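Local structure of phosphatidylserine synthase (Haemophilus influenzae, 3HSI) at residues L32-S35 against A36-K39; P131-R135 against E136-V140; S158-N161 against V162-H165. The protein is an enzyme of the phospholipase D superfamily, whose single chain joins two mixed beta sheets flanked by helices and pairs with a second copy. One frame throughout, in Å; residues are numbered along the deposited sequence.

Contact 1 (L32-S35 against A36-K39); sequences LGSS and AEFK
Ser34 caps the start of helix 35-48 by accepting from Glu37 N, and the carboxylate of Glu37 reaches back to Gly33. The capping bond, from Glu37 N to Ser34 OG, is 3.1 Å long and nearly straight (173°). This reach depends on a first torsion of 68°, which sets OG between the backbone N and carbonyl carbon. Glu37 does not return the favour to Ser34 itself, as a full capping box would require; its extended side chain runs back one residue further, and OE1 accepts from Gly33 N at 2.6 Å. The N-H meets the carboxylate from above its plane, 60° out of it. Ordinary helical bonds follow, Phe38 N to Ser34 O at 3.1 Å and Lys39 N to Ser35 O at 3.0 Å.

The apolar part is smaller. Leu32 CD1 lies near the plane of the Phe38 ring at its edge and comes within 3.8 Å of Phe38 CA; the ring itself stacks on Tyr175. Lys39 leads away to Gln166 and Glu68.

Side-chain acceptors thus serve two N-H groups around the helix start, while the positive end of the helix dipole probably favours a negatively charged Glu37.

Contact 2 (P131-R135 against E136-V140); sequences PINTR and EVFGV
The amide of Asn133 and the ring of Phe138 meet at a slant, their planes 58° apart. Asn133 ND2 approaches the ring obliquely and is nearer to Phe138 CB, at 3.3 Å, whereas Arg135 CB lies at the ring's edge, close to its plane and 4.4 Å from Phe138 CD1. Phe138 CB lies beside the amide by its backbone position, and chi1 of -77°, which sets CG anti to the carbonyl carbon, carries the ring on toward the second subunit, whose Arg388 makes a cation-pi contact with it.

The amide is gripped at both ends. Asn133 ND2 donates to Phe138 O at 2.8 Å, from above the carbonyl plane (55° out of it), and Asn133 OD1 takes Thr134 N on an in-plane lone pair, also at 2.8 Å. That oxygen also accepts a weak hydrogen bond from Arg388 NH2 of the second subunit. In the backbone, the short 3-10 turn is closed by Phe138 N to Arg135 O at 2.9 Å, and a water links Ile132 N to Gly139 O. The Glu136 carboxylate forms a salt bridge with Arg96.

Bonds of opposite sense thus fix the rotation of the Asn133 amide, which ties the loop together at the subunit interface.

Contact 3 (S158-N161 against V162-H165); sequences SINN and VYLH
A side-chain-to-backbone hydrogen bond joins Asn160 to Tyr163 within the buried loop between strand 151-155 and strand 171-179, leading into the type I beta turn Val162-His165, of which Tyr163 is part. This chief bond runs from Tyr163 N to Asn160 OD1, 3.0 Å long and nearly straight at 174°, with the donor almost in line with the amide C=O. A first torsion of 69° folds the Asn160 side chain back over its own backbone and so brings OD1 to this N-H. The amide then crosses the Tyr163 ring with the two planes only 22° apart, Asn160 OD1 lying 3.3 Å from Tyr163 CD1. Leu164 N, by contrast, has only weak bonds here, one to Asn160 O at 3.3 Å and another to Asn161 O.

One face of the Tyr163 ring is met by Ser158 N, 3.4 Å above the plane and shifted toward the rim. Ser158 O presses on Tyr163 CB at 3.2 Å. On the apolar side, Ile159 CG2 touches Leu164 CD2 at 4.2 Å.

Ile159 and Leu164 both rest on Ile69 of helix 64-79, and Leu164 reaches Phe38 of helix 35-48. Asn161 is held by Ala65 N and Glu64, while Tyr163 OH bonds to Arg171 of strand 171-179.

Overall arrangement
Each of the three contacts is local, between adjacent segments of the chain, but only contacts 1 and 3 meet. Their centres lie 10 Å apart, and the helix start packs directly on the turn: Ser35 CB is 3.1 Å from Tyr163 O, and Phe38 CE2 is 3.8 Å from Leu164 CD1. Contact 2 stands across the chain's centre from contact 1, about 17 Å away between nearest atoms, and about 9 Å between nearest atoms from contact 3. The phospholipase D active site motif, roughly residues 137-163, spans from contact 2 into contact 3. Tyr163 also meets His364 of the PLD-like domain, which begins a His-Leu-Lys sequence consistent with the superfamily's HKD motif, whose two copies usually come together.

Contact 1 (L32-S35 against A36-K39)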
# COMPACT_ATOMS: atom_id res chain seq x y z
N LEU C 32 -19.44 6.57 -29.09
CA LEU C 32 -19.26 5.48 -30.06
C LEU C 32 -19.94 4.21 -29.55
O LEU C 32 -20.13 4.06 -28.35
CB LEU C 32 -17.76 5.20 -30.31
CG LEU C 32 -16.82 6.37 -30.61
CD1 LEU C 32 -15.43 5.84 -30.98
CD2 LEU C 32 -17.36 7.30 -31.71
N GLY C 33 -20.30 3.31 -30.46
CA GLY C 33 -21.15 2.17 -30.09
C GLY C 33 -20.43 0.89 -29.68
O GLY C 33 -20.98 0.09 -28.93
N SER C 34 -19.20 0.70 -30.15
CA SER C 34 -18.58 -0.61 -30.08
C SER C 34 -17.08 -0.46 -30.22
O SER C 34 -16.61 0.60 -30.64
CB SER C 34 -19.06 -1.44 -31.26
OG SER C 34 -18.53 -0.86 -32.44
N SER C 35 -16.35 -1.52 -29.92
CA SER C 35 -14.90 -1.51 -30.04
C SER C 35 -14.42 -1.45 -31.49
O SER C 35 -13.35 -0.93 -31.77
CB SER C 35 -14.30 -2.72 -29.34
OG SER C 35 -14.97 -3.88 -29.74
N ALA C 36 -15.22 -1.95 -32.41
CA ALA C 36 -14.90 -1.85 -33.82
C ALA C 36 -14.96 -0.41 -34.29
O ALA C 36 -14.06 0.02 -34.98
CB ALA C 36 -15.84 -2.76 -34.68
N GLU C 37 -16.01 0.33 -33.89
CA GLU C 37 -16.08 1.79 -34.11
C GLU C 37 -14.88 2.54 -33.52
O GLU C 37 -14.32 3.45 -34.14
CB GLU C 37 -17.38 2.38 -33.52
CG GLU C 37 -18.61 2.11 -34.34
CD GLU C 37 -19.88 2.81 -33.83
OE1 GLU C 37 -19.82 3.78 -33.02
OE2 GLU C 37 -20.95 2.36 -34.28
N PHE C 38 -14.51 2.16 -32.31
CA PHE C 38 -13.37 2.74 -31.63
C PHE C 38 -12.08 2.58 -32.44
O PHE C 38 -11.35 3.55 -32.66
CB PHE C 38 -13.26 2.07 -30.23
CG PHE C 38 -12.07 2.53 -29.41
CD1 PHE C 38 -11.85 3.90 -29.15
CD2 PHE C 38 -11.22 1.60 -28.84
CE1 PHE C 38 -10.75 4.33 -28.35
CE2 PHE C 38 -10.12 2.00 -28.06
CZ PHE C 38 -9.88 3.36 -27.80
N LYS C 39 -11.78 1.35 -32.86
CA LYS C 39 -10.69 1.10 -33.77
C LYS C 39 -10.79 1.98 -35.03
O LYS C 39 -9.82 2.59 -35.46
CB LYS C 39 -10.66 -0.36 -34.19
CG LYS C 39 -9.46 -0.64 -35.11
CD LYS C 39 -9.37 -2.07 -35.54
CE LYS C 39 -8.25 -2.22 -36.53
NZ LYS C 39 -8.26 -3.60 -37.11

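Contact 2 (P131-R135 against E136-V140)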
# COMPACT_ATOMS: atom_id res chain seq x y z
N PRO C 131 6.29 5.88 -14.53
CA PRO C 131 6.15 5.05 -13.32
C PRO C 131 5.40 5.77 -12.18
O PRO C 131 5.90 6.76 -11.63
CB PRO C 131 7.58 4.79 -12.92
CG PRO C 131 8.39 6.02 -13.50
CD PRO C 131 7.47 6.76 -14.47
N ILE C 132 4.24 5.24 -11.80
CA ILE C 132 3.38 5.86 -10.81
C ILE C 132 3.79 5.43 -9.39
O ILE C 132 3.36 6.03 -8.39
CB ILE C 132 1.91 5.56 -11.12
CG1 ILE C 132 1.50 6.29 -12.42
CG2 ILE C 132 0.99 5.93 -9.95
CD1 ILE C 132 1.82 7.81 -12.39
N ASN C 133 4.62 4.42 -9.30
CA ASN C 133 5.21 4.03 -8.02
C ASN C 133 6.41 3.19 -8.35
O ASN C 133 6.61 2.86 -9.53
CB ASN C 133 4.22 3.27 -7.12
CG ASN C 133 4.43 3.58 -5.65
OD1 ASN C 133 5.57 3.77 -5.20
ND2 ASN C 133 3.36 3.63 -4.89
N THR C 134 7.17 2.82 -7.33
CA THR C 134 8.44 2.11 -7.48
C THR C 134 8.25 0.64 -7.82
O THR C 134 9.17 -0.02 -8.29
CB THR C 134 9.30 2.24 -6.20
OG1 THR C 134 8.61 1.64 -5.11
CG2 THR C 134 9.60 3.69 -5.85
N ARG C 135 7.04 0.14 -7.56
CA ARG C 135 6.59 -1.21 -7.90
C ARG C 135 5.19 -1.15 -8.48
O ARG C 135 4.31 -0.47 -7.93
CB ARG C 135 6.60 -2.11 -6.67
CG ARG C 135 7.87 -2.95 -6.58
CD ARG C 135 8.53 -2.81 -5.24
NE ARG C 135 9.90 -3.32 -5.24
CZ ARG C 135 10.92 -2.75 -4.59
NH1 ARG C 135 10.73 -1.63 -3.87
NH2 ARG C 135 12.15 -3.29 -4.65
N GLU C 136 4.99 -1.88 -9.57
CA GLU C 136 3.70 -1.94 -10.25
C GLU C 136 2.51 -2.12 -9.30
O GLU C 136 1.50 -1.45 -9.45
CB GLU C 136 3.72 -3.05 -11.33
CG GLU C 136 2.48 -3.05 -12.20
CD GLU C 136 2.59 -3.90 -13.48
OE1 GLU C 136 3.67 -4.48 -13.75
OE2 GLU C 136 1.58 -4.00 -14.21
N VAL C 137 2.65 -2.98 -8.30
CA VAL C 137 1.53 -3.31 -7.43
C VAL C 137 1.04 -2.11 -6.64
O VAL C 137 -0.13 -2.03 -6.32
CB VAL C 137 1.85 -4.54 -6.48
CG1 VAL C 137 2.91 -4.20 -5.48
CG2 VAL C 137 0.58 -4.99 -5.76
N PHE C 138 1.93 -1.16 -6.35
CA PHE C 138 1.57 0.02 -5.57
C PHE C 138 1.21 1.23 -6.42
O PHE C 138 1.09 2.32 -5.89
CB PHE C 138 2.72 0.42 -4.67
CG PHE C 138 2.86 -0.43 -3.42
CD1 PHE C 138 3.83 -1.43 -3.36
CD2 PHE C 138 2.10 -0.15 -2.28
CE1 PHE C 138 4.02 -2.19 -2.17
CE2 PHE C 138 2.28 -0.90 -1.08
CZ PHE C 138 3.24 -1.92 -1.04
N GLY C 139 1.07 1.05 -7.74
CA GLY C 139 0.39 2.07 -8.57
C GLY C 139 0.79 2.07 -10.03
O GLY C 139 1.97 1.96 -10.34
N VAL C 140 -0.19 2.20 -10.92
CA VAL C 140 0.02 2.29 -12.38
C VAL C 140 -0.67 3.51 -13.02
O VAL C 140 -1.54 4.16 -12.41
CB VAL C 140 -0.48 0.98 -13.10
CG1 VAL C 140 0.20 -0.26 -12.50
CG2 VAL C 140 -1.98 0.83 -12.96
O HOH W 1 3.60 2.63 -12.48

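Contact 3 (S158-N161 against V162-H165)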
# COMPACT_ATOMS: atom_id res chain seq x y z
N SER C 158 -7.16 0.06 -23.54
CA SER C 158 -5.75 0.11 -24.00
C SER C 158 -5.70 -0.32 -25.46
O SER C 158 -6.76 -0.52 -26.07
CB SER C 158 -4.88 -0.81 -23.18
OG SER C 158 -4.74 -0.33 -21.88
N ILE C 159 -4.49 -0.43 -26.02
CA ILE C 159 -4.33 -0.84 -27.42
C ILE C 159 -3.84 -2.28 -27.42
O ILE C 159 -2.69 -2.56 -27.10
CB ILE C 159 -3.30 0.05 -28.21
CG1 ILE C 159 -3.62 1.54 -28.07
CG2 ILE C 159 -3.23 -0.36 -29.70
CD1 ILE C 159 -4.78 2.00 -28.91
N ASN C 160 -4.75 -3.19 -27.77
CA ASN C 160 -4.42 -4.59 -28.08
C ASN C 160 -5.57 -5.18 -28.91
O ASN C 160 -6.56 -4.48 -29.15
CB ASN C 160 -4.15 -5.42 -26.80
CG ASN C 160 -5.38 -5.63 -25.99
OD1 ASN C 160 -6.48 -5.29 -26.41
ND2 ASN C 160 -5.22 -6.21 -24.80
N ASN C 161 -5.47 -6.45 -29.30
CA ASN C 161 -6.51 -7.11 -30.10
C ASN C 161 -7.93 -7.04 -29.54
O ASN C 161 -8.89 -6.70 -30.26
CB ASN C 161 -6.14 -8.59 -30.36
CG ASN C 161 -4.93 -8.75 -31.27
OD1 ASN C 161 -4.59 -7.86 -32.05
ND2 ASN C 161 -4.26 -9.90 -31.16
N VAL C 162 -8.10 -7.42 -28.27
CA VAL C 162 -9.46 -7.46 -27.74
C VAL C 162 -10.14 -6.08 -27.63
O VAL C 162 -11.28 -5.93 -28.05
CB VAL C 162 -9.64 -8.40 -26.49
CG1 VAL C 162 -9.45 -9.86 -26.94
CG2 VAL C 162 -8.69 -8.04 -25.33
N TYR C 163 -9.40 -5.06 -27.18
CA TYR C 163 -9.99 -3.72 -27.06
C TYR C 163 -10.39 -3.13 -28.41
O TYR C 163 -11.31 -2.30 -28.49
CB TYR C 163 -9.04 -2.75 -26.34
CG TYR C 163 -8.98 -2.89 -24.82
CD1 TYR C 163 -7.79 -3.26 -24.19
CD2 TYR C 163 -10.10 -2.63 -24.04
CE1 TYR C 163 -7.73 -3.38 -22.78
CE2 TYR C 163 -10.06 -2.75 -22.65
CZ TYR C 163 -8.87 -3.10 -22.02
OH TYR C 163 -8.85 -3.21 -20.64
N LEU C 164 -9.71 -3.54 -29.48
CA LEU C 164 -10.02 -3.02 -30.81
C LEU C 164 -10.79 -4.01 -31.71
O LEU C 164 -11.01 -3.75 -32.91
CB LEU C 164 -8.72 -2.57 -31.49
CG LEU C 164 -8.22 -1.16 -31.15
CD1 LEU C 164 -8.22 -0.89 -29.67
CD2 LEU C 164 -6.84 -0.94 -31.68
N HIS C 165 -11.21 -5.13 -31.11
CA HIS C 165 -11.91 -6.19 -31.82
C HIS C 165 -11.15 -6.60 -33.09
O HIS C 165 -11.71 -6.63 -34.18
CB HIS C 165 -13.32 -5.73 -32.19
CG HIS C 165 -14.28 -6.84 -32.41
ND1 HIS C 165 -15.64 -6.67 -32.40
CD2 HIS C 165 -14.07 -8.17 -32.61
CE1 HIS C 165 -16.23 -7.83 -32.61
NE2 HIS C 165 -15.30 -8.76 -32.73